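Local structure of DUF4442 domain-containing protein (Pseudomonas aeruginosa, 1SH8) at residues L9-H12 with L13-K17; V30-P33 with G34-R37; A56-T59 with L60-P64; A67-L70 with T71-S75; D104-R107 with I108-E112. The protein is of unknown function but is probably a thioesterase of the hot-dog fold, related to the PaaI family. One frame throughout, in Å; residues are numbered along the deposited sequence.

Contact 1: L9-H12 with L13-K17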
loop_
_atom_site.group_PDB
_atom_site.type_symbol
_atom_site.label_atom_id
_atom_site.label_comp_id
_atom_site.label_asym_id
_atom_site.label_seq_id
_atom_site.Cartn_x
_atom_site.Cartn_y
_atom_site.Cartn_z
ATOM N N LEU A 9 -1.863 22.538 12.548
ATOM C CA LEU A 9 -0.635 22.269 11.825
ATOM C C LEU A 9 -0.447 20.755 11.694
ATOM O O LEU A 9 -0.061 20.259 10.629
ATOM C CB LEU A 9 0.551 22.909 12.555
ATOM C CG LEU A 9 1.966 22.646 12.024
ATOM C CD1 LEU A 9 2.071 22.966 10.532
ATOM C CD2 LEU A 9 2.944 23.488 12.829
ATOM N N ALA A 10 -0.737 20.014 12.765
ATOM C CA ALA A 10 -0.592 18.558 12.723
ATOM C C ALA A 10 -1.531 17.974 11.671
ATOM O O ALA A 10 -1.157 17.077 10.914
ATOM C CB ALA A 10 -0.890 17.951 14.095
ATOM N N ARG A 11 -2.749 18.500 11.617
ATOM C CA ARG A 11 -3.736 18.034 10.646
ATOM C C ARG A 11 -3.278 18.371 9.226
ATOM O O ARG A 11 -3.365 17.540 8.322
ATOM C CB ARG A 11 -5.101 18.667 10.948
ATOM C CG ARG A 11 -6.206 18.313 9.960
ATOM C CD ARG A 11 -6.255 19.324 8.827
ATOM N NE ARG A 11 -6.529 20.667 9.336
ATOM C CZ ARG A 11 -6.194 21.788 8.704
ATOM N NH1 ARG A 11 -6.482 22.965 9.244
ATOM N NH2 ARG A 11 -5.567 21.731 7.536
ATOM N N HIS A 12 -2.770 19.585 9.035
ATOM C CA HIS A 12 -2.300 19.996 7.719
ATOM C C HIS A 12 -1.175 19.077 7.243
ATOM O O HIS A 12 -1.188 18.600 6.107
ATOM C CB HIS A 12 -1.813 21.451 7.760
ATOM C CG HIS A 12 -1.430 21.999 6.420
ATOM N ND1 HIS A 12 -0.162 21.873 5.895
ATOM C CD2 HIS A 12 -2.162 22.650 5.483
ATOM C CE1 HIS A 12 -0.128 22.423 4.692
ATOM N NE2 HIS A 12 -1.329 22.900 4.420
ATOM N N LEU A 13 -0.203 18.823 8.114
ATOM C CA LEU A 13 0.920 17.955 7.754
ATOM C C LEU A 13 0.455 16.528 7.460
ATOM O O LEU A 13 0.894 15.912 6.490
ATOM C CB LEU A 13 1.967 17.955 8.871
ATOM C CG LEU A 13 2.679 19.301 9.065
ATOM C CD1 LEU A 13 3.633 19.229 10.259
ATOM C CD2 LEU A 13 3.429 19.666 7.782
ATOM N N THR A 14 -0.446 16.010 8.287
ATOM C CA THR A 14 -0.960 14.658 8.102
ATOM C C THR A 14 -1.657 14.488 6.754
ATOM O O THR A 14 -1.421 13.518 6.033
ATOM C CB THR A 14 -1.967 14.289 9.222
ATOM O OG1 THR A 14 -1.295 14.281 10.485
ATOM C CG2 THR A 14 -2.571 12.909 8.976
ATOM N N GLU A 15 -2.511 15.444 6.412
ATOM C CA GLU A 15 -3.269 15.377 5.172
ATOM C C GLU A 15 -2.547 15.855 3.926
ATOM O O GLU A 15 -2.839 15.380 2.826
ATOM C CB GLU A 15 -4.564 16.188 5.306
ATOM C CG GLU A 15 -5.498 15.720 6.414
ATOM C CD GLU A 15 -6.749 16.584 6.539
ATOM O OE1 GLU A 15 -6.861 17.602 5.816
ATOM O OE2 GLU A 15 -7.623 16.247 7.367
ATOM N N GLU A 16 -1.597 16.775 4.087
ATOM C CA GLU A 16 -0.935 17.346 2.917
ATOM C C GLU A 16 0.574 17.263 2.728
ATOM O O GLU A 16 1.068 17.633 1.663
ATOM C CB GLU A 16 -1.365 18.810 2.790
ATOM C CG GLU A 16 -2.865 18.978 2.589
ATOM C CD GLU A 16 -3.301 20.424 2.608
ATOM O OE1 GLU A 16 -2.654 21.248 1.925
ATOM O OE2 GLU A 16 -4.293 20.735 3.300
ATOM N N LYS A 17 1.325 16.787 3.711
ATOM C CA LYS A 17 2.768 16.739 3.511
ATOM C C LYS A 17 3.152 15.825 2.350
ATOM O O LYS A 17 4.071 16.131 1.587
ATOM C CB LYS A 17 3.487 16.286 4.777
ATOM C CG LYS A 17 4.983 16.571 4.735
ATOM C CD LYS A 17 5.613 16.366 6.091
ATOM C CE LYS A 17 7.086 16.724 6.080
ATOM N NZ LYS A 17 7.685 16.493 7.429
HETATM O O HOH W 1 -5.380 19.687 5.470
#
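H12 and L13 bury the most surface here, with R11 next. The H12 side chain runs down the helix to E16, one turn on. Its CG is anti to the backbone N (chi1 -175°), which carries the imidazole along the helix surface toward the later residue. CB of E16 then lies over one face of the ring, displaced toward the rim. H12 NE2 comes to 3.3 Å from E16 OE1, but the angle is too poor for a hydrogen bond. The ring and carboxylate planes are turned 51° apart.

L13 packs back on L9: L9 CD1 is 4.0 Å from L13 CG. The backbone bond from L13 N to L9 O, 2.9 Å, ties the same two residues. All this lies on helix 7-16, the N-terminal helix of a hot-dog domain. L13 and T14 of this helix rest on L70 of helix 64-72. T14 OG1 bonds back to A10 O at 2.8 Å, and T14 N binds the same oxygen from the opposite face of its carbonyl plane.

R11 bends at chi2 and chi3, and its CD passes 3.5 Å from E15 OE1. A water links the charged ends: it accepts from R11 NH2 at 2.9 Å and donates to E15 OE1 and E16 OE2. R11 also forms a salt bridge with E8 through NH1, and E15 forms one with R27.

Contact 2: V30-P33 with G34-R37; sequences VLEP and GYVR
The Y35 ring has CG1 of V30 at its edge, near the ring plane, with CG1 3.6 Å from Y35 CD2. The guanidinium of R37 has CG2 of V30 over one face, 3.3 Å from R37 NH2. One valine thus serves both flat groups with its two methyl branches. CG1 is anti to the backbone N (chi1 174°) and goes to the tyrosine, while CG2 goes to the arginine.

The two flat groups also meet edge to edge. R37 NH1 donates to Y35 OH at 3.0 Å, and the oxygen lies in the guanidinium plane. The hydroxyl has a second partner in E100, and R37 NE forms a salt bridge with E29.

On the other face of the sheet L31 and V36 touch, CD2 of L31 to CG1 of V36 at 3.7 Å. This pair faces the helices: L31 packs on R11 and T14, V36 on A67 and L68.

V30 with R37 and E32 with Y35 are hydrogen-bonded pairs; L31 with V36 is a non-hydrogen-bonded pair. Y35 N bonds to E32 O at 3.0 Å, and E32 N to Y35 O at 2.9 Å. G34 takes a positive phi of 76°, which favours glycine. The arrangement is an antiparallel beta hairpin of strands 27-32 and 35-40, with a two-residue loop, P33-G34, in a type II turn from E32 to Y35.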
loop_
_atom_site.group_PDB
_atom_site.type_symbol
_atom_site.label_atom_id
_atom_site.label_comp_id
_atom_site.label_asym_id
_atom_site.label_seq_id
_atom_site.Cartn_x
_atom_site.Cartn_y
_atom_site.Cartn_z
ATOM N N VAL A 30 -9.270 12.972 14.280
ATOM C CA VAL A 30 -8.674 13.285 15.576
ATOM C C VAL A 30 -7.162 13.072 15.512
ATOM O O VAL A 30 -6.690 12.069 14.976
ATOM C CB VAL A 30 -9.239 12.396 16.713
ATOM C CG1 VAL A 30 -8.477 12.656 18.008
ATOM C CG2 VAL A 30 -10.722 12.687 16.917
ATOM N N LEU A 31 -6.415 14.034 16.045
ATOM C CA LEU A 31 -4.954 13.966 16.087
ATOM C C LEU A 31 -4.493 14.502 17.437
ATOM O O LEU A 31 -4.529 15.707 17.681
ATOM C CB LEU A 31 -4.335 14.806 14.964
ATOM C CG LEU A 31 -4.558 14.305 13.538
ATOM C CD1 LEU A 31 -4.027 15.332 12.554
ATOM C CD2 LEU A 31 -3.860 12.961 13.347
ATOM N N GLU A 32 -4.068 13.603 18.315
ATOM C CA GLU A 32 -3.607 13.994 19.640
ATOM C C GLU A 32 -2.440 13.096 20.025
ATOM O O GLU A 32 -2.234 12.034 19.424
ATOM C CB GLU A 32 -4.737 13.823 20.663
ATOM C CG GLU A 32 -6.071 14.399 20.207
ATOM C CD GLU A 32 -7.191 14.192 21.216
ATOM O OE1 GLU A 32 -7.285 13.091 21.800
ATOM O OE2 GLU A 32 -7.986 15.133 21.406
ATOM N N PRO A 33 -1.644 13.513 21.021
ATOM C CA PRO A 33 -0.519 12.665 21.418
ATOM C C PRO A 33 -1.053 11.278 21.772
ATOM O O PRO A 33 -1.992 11.159 22.558
ATOM C CB PRO A 33 0.040 13.391 22.639
ATOM C CG PRO A 33 -0.228 14.836 22.313
ATOM C CD PRO A 33 -1.641 14.788 21.764
ATOM N N GLY A 34 -0.480 10.239 21.169
ATOM C CA GLY A 34 -0.909 8.883 21.459
ATOM C C GLY A 34 -2.216 8.385 20.854
ATOM O O GLY A 34 -2.588 7.241 21.087
ATOM N N TYR A 35 -2.922 9.217 20.093
ATOM C CA TYR A 35 -4.178 8.782 19.486
ATOM C C TYR A 35 -4.537 9.533 18.211
ATOM O O TYR A 35 -4.539 10.762 18.181
ATOM C CB TYR A 35 -5.343 8.921 20.475
ATOM C CG TYR A 35 -6.677 8.535 19.866
ATOM C CD1 TYR A 35 -6.989 7.195 19.608
ATOM C CD2 TYR A 35 -7.602 9.511 19.493
ATOM C CE1 TYR A 35 -8.193 6.836 18.986
ATOM C CE2 TYR A 35 -8.806 9.167 18.868
ATOM C CZ TYR A 35 -9.095 7.830 18.619
ATOM O OH TYR A 35 -10.283 7.493 18.010
ATOM N N VAL A 36 -4.854 8.781 17.159
ATOM C CA VAL A 36 -5.242 9.376 15.887
ATOM C C VAL A 36 -6.397 8.588 15.279
ATOM O O VAL A 36 -6.544 7.385 15.530
ATOM C CB VAL A 36 -4.069 9.389 14.853
ATOM C CG1 VAL A 36 -2.858 10.106 15.440
ATOM C CG2 VAL A 36 -3.704 7.964 14.434
ATOM N N ARG A 37 -7.222 9.280 14.504
ATOM C CA ARG A 37 -8.338 8.655 13.801
ATOM C C ARG A 37 -8.406 9.316 12.433
ATOM O O ARG A 37 -8.537 10.537 12.333
ATOM C CB ARG A 37 -9.670 8.847 14.541
ATOM C CG ARG A 37 -10.828 8.146 13.834
ATOM C CD ARG A 37 -12.079 8.060 14.697
ATOM N NE ARG A 37 -12.771 9.336 14.863
ATOM C CZ ARG A 37 -12.805 10.043 15.990
ATOM N NH1 ARG A 37 -12.170 9.616 17.075
ATOM N NH2 ARG A 37 -13.513 11.163 16.041
#

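Contact 3: A56-T59 with L60-P64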
loop_
_atom_site.group_PDB
_atom_site.type_symbol
_atom_site.label_atom_id
_atom_site.label_comp_id
_atom_site.label_asym_id
_atom_site.label_seq_id
_atom_site.Cartn_x
_atom_site.Cartn_y
_atom_site.Cartn_z
ATOM N N ALA A 56 -5.825 2.449 -1.735
ATOM C CA ALA A 56 -6.414 3.456 -0.860
ATOM C C ALA A 56 -6.525 2.854 0.543
ATOM O O ALA A 56 -6.269 3.535 1.542
ATOM C CB ALA A 56 -7.781 3.868 -1.378
ATOM N N LEU A 57 -6.916 1.580 0.619
ATOM C CA LEU A 57 -7.020 0.898 1.909
ATOM C C LEU A 57 -5.639 0.849 2.555
ATOM O O LEU A 57 -5.493 1.103 3.752
ATOM C CB LEU A 57 -7.573 -0.519 1.721
ATOM C CG LEU A 57 -9.077 -0.597 1.419
ATOM C CD1 LEU A 57 -9.455 -1.990 0.928
ATOM C CD2 LEU A 57 -9.858 -0.235 2.686
ATOM N N PHE A 58 -4.620 0.543 1.758
ATOM C CA PHE A 58 -3.259 0.479 2.290
ATOM C C PHE A 58 -2.827 1.829 2.853
ATOM O O PHE A 58 -2.261 1.910 3.941
ATOM C CB PHE A 58 -2.260 0.070 1.206
ATOM C CG PHE A 58 -0.835 0.024 1.695
ATOM C CD1 PHE A 58 -0.301 -1.145 2.237
ATOM C CD2 PHE A 58 -0.037 1.166 1.651
ATOM C CE1 PHE A 58 1.016 -1.171 2.730
ATOM C CE2 PHE A 58 1.274 1.151 2.141
ATOM C CZ PHE A 58 1.799 -0.019 2.680
ATOM N N THR A 59 -3.085 2.890 2.096
ATOM C CA THR A 59 -2.700 4.224 2.526
ATOM C C THR A 59 -3.371 4.585 3.851
ATOM O O THR A 59 -2.727 5.121 4.755
ATOM C CB THR A 59 -3.040 5.259 1.436
ATOM O OG1 THR A 59 -2.288 4.953 0.255
ATOM C CG2 THR A 59 -2.681 6.665 1.888
ATOM N N LEU A 60 -4.658 4.273 3.973
ATOM C CA LEU A 60 -5.386 4.563 5.205
ATOM C C LEU A 60 -4.802 3.791 6.387
ATOM O O LEU A 60 -4.647 4.336 7.477
ATOM C CB LEU A 60 -6.863 4.193 5.050
ATOM C CG LEU A 60 -7.707 4.380 6.318
ATOM C CD1 LEU A 60 -7.705 5.854 6.715
ATOM C CD2 LEU A 60 -9.124 3.892 6.072
ATOM N N ALA A 61 -4.483 2.518 6.160
ATOM C CA ALA A 61 -3.937 1.659 7.211
ATOM C C ALA A 61 -2.494 1.984 7.585
ATOM O O ALA A 61 -2.087 1.796 8.728
ATOM C CB ALA A 61 -4.037 0.198 6.783
ATOM N N GLU A 62 -1.728 2.481 6.618
ATOM C CA GLU A 62 -0.314 2.794 6.822
ATOM C C GLU A 62 -0.025 4.153 7.475
ATOM O O GLU A 62 0.880 4.272 8.312
ATOM C CB GLU A 62 0.407 2.716 5.465
ATOM C CG GLU A 62 1.939 2.770 5.493
ATOM C CD GLU A 62 2.523 4.155 5.768
ATOM O OE1 GLU A 62 1.926 5.176 5.358
ATOM O OE2 GLU A 62 3.612 4.215 6.384
ATOM N N LEU A 63 -0.795 5.169 7.094
ATOM C CA LEU A 63 -0.569 6.526 7.585
ATOM C C LEU A 63 -0.592 6.740 9.102
ATOM O O LEU A 63 0.080 7.643 9.602
ATOM C CB LEU A 63 -1.539 7.499 6.905
ATOM C CG LEU A 63 -0.996 8.926 6.812
ATOM C CD1 LEU A 63 0.215 8.944 5.894
ATOM C CD2 LEU A 63 -2.074 9.854 6.275
ATOM N N PRO A 64 -1.367 5.933 9.855
ATOM C CA PRO A 64 -1.371 6.148 11.308
ATOM C C PRO A 64 0.026 6.133 11.929
ATOM O O PRO A 64 0.259 6.765 12.956
ATOM C CB PRO A 64 -2.255 5.014 11.818
ATOM C CG PRO A 64 -3.288 4.917 10.733
ATOM C CD PRO A 64 -2.435 4.992 9.466
#
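L60 begins the second segment, and its N bonds to A56 O at 3.0 Å. The contact lies along the last turns of helix 54-62. With helix 64-72 this forms the central helix of the hot-dog fold, here in two pieces, around which the strands wrap. L60 CB sits against the carbonyl oxygens of A56 and L57. Beyond it the side chain leaves the first segment for I97, V99 and L129 on the strands.

A61 follows, its N bonded to L57 O. Its methyl lies 3.5 Å from L57 O and also packs on L129.

E62 carries the main side-chain contact. Its CB makes an off-centre CH-pi contact with the F58 ring, 4.2 Å from the centroid and 29° off the ring normal. CB and CG both lie 3.8 Å from F58 CE2. F58 CG is anti to its backbone N (chi1 179°), which turns the ring along the helix toward E62. The E62 chain bends at chi2, and its carboxylate plane ends only 16° from that of the ring. E62 OE1 is hydrogen-bonded to Y53 OH of the second subunit. The F58 ring stacks on F58 of that subunit, which places this turn at the dimer interface.

L63 closes the contact. Its N bonds to T59 O at 3.0 Å, and its CB lies 3.4 Å from the same oxygen.

Contact 4: A67-L70 with T71-S75; sequences ALFL and TSFDS
F69 reaches forward along the chain to S75. Its CB points away from the later residues, but CG is anti to the backbone N (chi1 153°), and this brings the ring back to them. CD1 comes first, 4.2 Å from F73 CB. CE1 lies 3.8 Å from S75 CA, and on the other branch CE2 lies 3.6 Å from S75 CB. CZ, at the tip, is wedged closely against S75, 3.3 Å from its CA. F78 and P80 of strand 78-89 also touch this side chain.

The backbone here is the C-terminal end of helix 64-72 in the hot-dog domain. F73 is the first residue to leave helical geometry, and its N still bonds to F69 O. The ring of F73 turns its edge to F69 CA, and L111 and I108 of helix 105-118 pack on it.

S72 OG donates to L68 O at 2.8 Å; S72 N makes a weak bond to the same oxygen. The hydroxyl is also hydrogen-bonded to G34 N, and T71 OG1 to E32 O, so both side chains tie the helix end to the beta hairpin. A water joins the end of the helix to the following turn. It donates to L70 O at 2.6 Å and to F73 O, and accepts from S75 OG. CB of S75 also lies 4.1 Å from L70 CD2.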
loop_
_atom_site.group_PDB
_atom_site.type_symbol
_atom_site.label_atom_id
_atom_site.label_comp_id
_atom_site.label_asym_id
_atom_site.label_seq_id
_atom_site.Cartn_x
_atom_site.Cartn_y
_atom_site.Cartn_z
ATOM N N ALA A 67 1.117 9.626 11.366
ATOM C CA ALA A 67 0.259 10.560 12.094
ATOM C C ALA A 67 0.574 10.532 13.592
ATOM O O ALA A 67 0.669 11.583 14.225
ATOM C CB ALA A 67 -1.220 10.236 11.851
ATOM N N LEU A 68 0.731 9.336 14.161
ATOM C CA LEU A 68 1.068 9.210 15.585
ATOM C C LEU A 68 2.435 9.854 15.847
ATOM O O LEU A 68 2.660 10.459 16.892
ATOM C CB LEU A 68 1.093 7.737 16.009
ATOM C CG LEU A 68 -0.271 7.127 16.340
ATOM C CD1 LEU A 68 -0.161 5.605 16.411
ATOM C CD2 LEU A 68 -0.772 7.699 17.664
ATOM N N PHE A 69 3.346 9.717 14.889
ATOM C CA PHE A 69 4.673 10.323 15.001
ATOM C C PHE A 69 4.521 11.849 15.099
ATOM O O PHE A 69 5.144 12.496 15.941
ATOM C CB PHE A 69 5.516 9.955 13.770
ATOM C CG PHE A 69 6.587 10.963 13.435
ATOM C CD1 PHE A 69 7.784 10.998 14.147
ATOM C CD2 PHE A 69 6.387 11.888 12.417
ATOM C CE1 PHE A 69 8.765 11.943 13.845
ATOM C CE2 PHE A 69 7.363 12.836 12.109
ATOM C CZ PHE A 69 8.554 12.862 12.825
ATOM N N LEU A 70 3.692 12.416 14.227
ATOM C CA LEU A 70 3.458 13.859 14.218
ATOM C C LEU A 70 2.808 14.374 15.502
ATOM O O LEU A 70 3.087 15.492 15.939
ATOM C CB LEU A 70 2.578 14.252 13.027
ATOM C CG LEU A 70 3.233 14.236 11.644
ATOM C CD1 LEU A 70 2.173 14.455 10.578
ATOM C CD2 LEU A 70 4.306 15.320 11.565
ATOM N N THR A 71 1.939 13.574 16.110
ATOM C CA THR A 71 1.275 14.024 17.329
ATOM C C THR A 71 1.981 13.630 18.619
ATOM O O THR A 71 1.697 14.199 19.677
ATOM C CB THR A 71 -0.163 13.470 17.437
ATOM O OG1 THR A 71 -0.119 12.052 17.657
ATOM C CG2 THR A 71 -0.956 13.777 16.178
ATOM N N SER A 72 2.912 12.686 18.538
ATOM C CA SER A 72 3.555 12.187 19.746
ATOM C C SER A 72 5.045 12.425 19.951
ATOM O O SER A 72 5.524 12.365 21.086
ATOM C CB SER A 72 3.277 10.686 19.861
ATOM O OG SER A 72 1.918 10.408 19.577
ATOM N N PHE A 73 5.776 12.683 18.874
ATOM C CA PHE A 73 7.215 12.882 18.991
ATOM C C PHE A 73 7.695 14.213 18.433
ATOM O O PHE A 73 6.949 14.918 17.755
ATOM C CB PHE A 73 7.948 11.748 18.267
ATOM C CG PHE A 73 7.606 10.382 18.782
ATOM C CD1 PHE A 73 8.023 9.975 20.048
ATOM C CD2 PHE A 73 6.848 9.505 18.010
ATOM C CE1 PHE A 73 7.689 8.710 20.542
ATOM C CE2 PHE A 73 6.511 8.243 18.493
ATOM C CZ PHE A 73 6.934 7.847 19.765
ATOM N N ASP A 74 8.946 14.548 18.753
ATOM C CA ASP A 74 9.593 15.760 18.252
ATOM C C ASP A 74 9.777 15.416 16.779
ATOM O O ASP A 74 10.667 14.640 16.430
ATOM C CB ASP A 74 10.957 15.930 18.921
ATOM C CG ASP A 74 11.693 17.169 18.445
ATOM O OD1 ASP A 74 11.627 17.471 17.234
ATOM O OD2 ASP A 74 12.350 17.824 19.286
ATOM N N SER A 75 8.935 15.991 15.922
ATOM C CA SER A 75 8.962 15.682 14.496
ATOM C C SER A 75 10.044 16.335 13.648
ATOM O O SER A 75 10.023 16.233 12.425
ATOM C CB SER A 75 7.579 15.943 13.888
ATOM O OG SER A 75 7.083 17.206 14.279
HETATM O O HOH W 2 5.450 16.531 16.236
#

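Contact 5: D104-R107 with I108-E112; sequences DAER and IRQLE
The backbone winds as a regular helix, with I108, R109, Q110 and L111 each bonded through N to the carbonyl oxygen four residues before, from D104 O to R107 O, at 2.9 to 3.1 Å.

R107 makes the most extensive contact. Bends at chi2 and chi3 carry its guanidinium forward along the helix to Q110 and L111. R107 NH1 donates to Q110 OE1 at 3.2 Å, nearly straight at 165°. The oxygen sits at the guanidinium edge, close to its plane, while the amide plane is turned 76° away. CG of L111 covers one face of the same guanidinium, offset toward the rim. CD2 of L111 is 3.8 Å from R107 NH2, which also makes a weak hydrogen bond to E122 O.

R109 folds the other way, toward the start of the helix. Its guanidinium has A105 O over one face, 3.6 Å above the plane. Q110 CG passes 3.0 Å from E106 O.

I108 lays CG1 3.4 Å from D104 O. Its side chain and that of L111 turn to the protein, where both pack on F73.

D104 accepts from R107 N through OD2 at 3.2 Å, met from above the carboxylate plane. This is an aspartate N-cap, here at the exposed start of helix 105-118, which links strands 97-102 and 120-130 of the hot-dog domain.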
loop_
_atom_site.group_PDB
_atom_site.type_symbol
_atom_site.label_atom_id
_atom_site.label_comp_id
_atom_site.label_asym_id
_atom_site.label_seq_id
_atom_site.Cartn_x
_atom_site.Cartn_y
_atom_site.Cartn_z
ATOM N N ASP A 104 0.406 4.265 24.004
ATOM C CA ASP A 104 0.244 4.747 25.374
ATOM C C ASP A 104 1.392 5.681 25.770
ATOM O O ASP A 104 2.475 5.648 25.173
ATOM C CB ASP A 104 0.138 3.582 26.366
ATOM C CG ASP A 104 1.438 2.833 26.526
ATOM O OD1 ASP A 104 1.838 2.125 25.577
ATOM O OD2 ASP A 104 2.065 2.955 27.601
ATOM N N ALA A 105 1.139 6.519 26.774
ATOM C CA ALA A 105 2.119 7.487 27.254
ATOM C C ALA A 105 3.474 6.870 27.574
ATOM O O ALA A 105 4.522 7.429 27.238
ATOM C CB ALA A 105 1.575 8.203 28.481
ATOM N N GLU A 106 3.445 5.716 28.233
ATOM C CA GLU A 106 4.665 5.017 28.610
ATOM C C GLU A 106 5.460 4.561 27.386
ATOM O O GLU A 106 6.686 4.688 27.362
ATOM C CB GLU A 106 4.317 3.819 29.498
ATOM C CG GLU A 106 5.517 3.081 30.074
ATOM C CD GLU A 106 5.102 1.899 30.944
ATOM O OE1 GLU A 106 4.411 2.119 31.966
ATOM O OE2 GLU A 106 5.464 0.749 30.602
ATOM N N ARG A 107 4.773 4.027 26.375
ATOM C CA ARG A 107 5.452 3.576 25.158
ATOM C C ARG A 107 6.096 4.754 24.436
ATOM O O ARG A 107 7.187 4.632 23.882
ATOM C CB ARG A 107 4.480 2.867 24.204
ATOM C CG ARG A 107 4.390 1.356 24.409
ATOM C CD ARG A 107 5.753 0.702 24.256
ATOM N NE ARG A 107 6.062 0.296 22.883
ATOM C CZ ARG A 107 7.299 0.177 22.408
ATOM N NH1 ARG A 107 8.337 0.445 23.190
ATOM N NH2 ARG A 107 7.503 -0.233 21.162
ATOM N N ILE A 108 5.417 5.893 24.443
ATOM C CA ILE A 108 5.954 7.084 23.794
ATOM C C ILE A 108 7.278 7.453 24.465
ATOM O O ILE A 108 8.266 7.744 23.788
ATOM C CB ILE A 108 4.963 8.270 23.882
ATOM C CG1 ILE A 108 3.713 7.962 23.044
ATOM C CG2 ILE A 108 5.634 9.552 23.389
ATOM C CD1 ILE A 108 2.605 9.012 23.143
ATOM N N ARG A 109 7.298 7.425 25.797
ATOM C CA ARG A 109 8.520 7.738 26.535
ATOM C C ARG A 109 9.633 6.740 26.218
ATOM O O ARG A 109 10.777 7.131 25.990
ATOM C CB ARG A 109 8.258 7.754 28.042
ATOM C CG ARG A 109 7.603 9.030 28.534
ATOM C CD ARG A 109 7.667 9.127 30.053
ATOM N NE ARG A 109 6.772 8.177 30.709
ATOM C CZ ARG A 109 5.454 8.333 30.807
ATOM N NH1 ARG A 109 4.868 9.408 30.292
ATOM N NH2 ARG A 109 4.723 7.410 31.414
ATOM N N GLN A 110 9.297 5.453 26.199
ATOM C CA GLN A 110 10.287 4.423 25.899
ATOM C C GLN A 110 10.883 4.626 24.511
ATOM O O GLN A 110 12.100 4.565 24.330
ATOM C CB GLN A 110 9.652 3.033 25.968
ATOM C CG GLN A 110 8.922 2.741 27.268
ATOM C CD GLN A 110 8.377 1.324 27.318
ATOM O OE1 GLN A 110 7.801 0.831 26.343
ATOM N NE2 GLN A 110 8.547 0.662 28.458
ATOM N N LEU A 111 10.016 4.873 23.532
ATOM C CA LEU A 111 10.449 5.071 22.156
ATOM C C LEU A 111 11.374 6.271 21.962
ATOM O O LEU A 111 12.414 6.151 21.314
ATOM C CB LEU A 111 9.227 5.202 21.239
ATOM C CG LEU A 111 8.440 3.900 21.035
ATOM C CD1 LEU A 111 7.070 4.199 20.450
ATOM C CD2 LEU A 111 9.234 2.967 20.130
ATOM N N GLU A 112 11.009 7.424 22.517
ATOM C CA GLU A 112 11.849 8.610 22.355
ATOM C C GLU A 112 13.187 8.444 23.061
ATOM O O GLU A 112 14.218 8.908 22.573
ATOM C CB GLU A 112 11.133 9.860 22.868
ATOM C CG GLU A 112 10.546 9.725 24.248
ATOM C CD GLU A 112 9.763 10.958 24.660
ATOM O OE1 GLU A 112 8.937 11.431 23.848
ATOM O OE2 GLU A 112 9.970 11.449 25.792
#

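Overall arrangement
Contact 4 lies among three of the others. Its centre is about 9 Å from that of contact 2 and about 11 Å from those of contacts 1 and 5. The hydroxyls of T71 and S72 tie it to contact 2, as does packing. L70 CD1 packs on L13 CB of contact 1 at 3.9 Å, and F73 CZ on L111 CD1 of contact 5 at 3.7 Å. Contact 2 also meets contact 1, with L31 CD1 3.3 Å from R11 CA. Contact 3 is in the dimer interface and touches contact 1 through L63 CD2, 3.7 Å from T14 O. No catalytic residue is established. In hot-dog thioesterases the active site generally lies at the subunit interface, so contact 3 is probably the nearest to it.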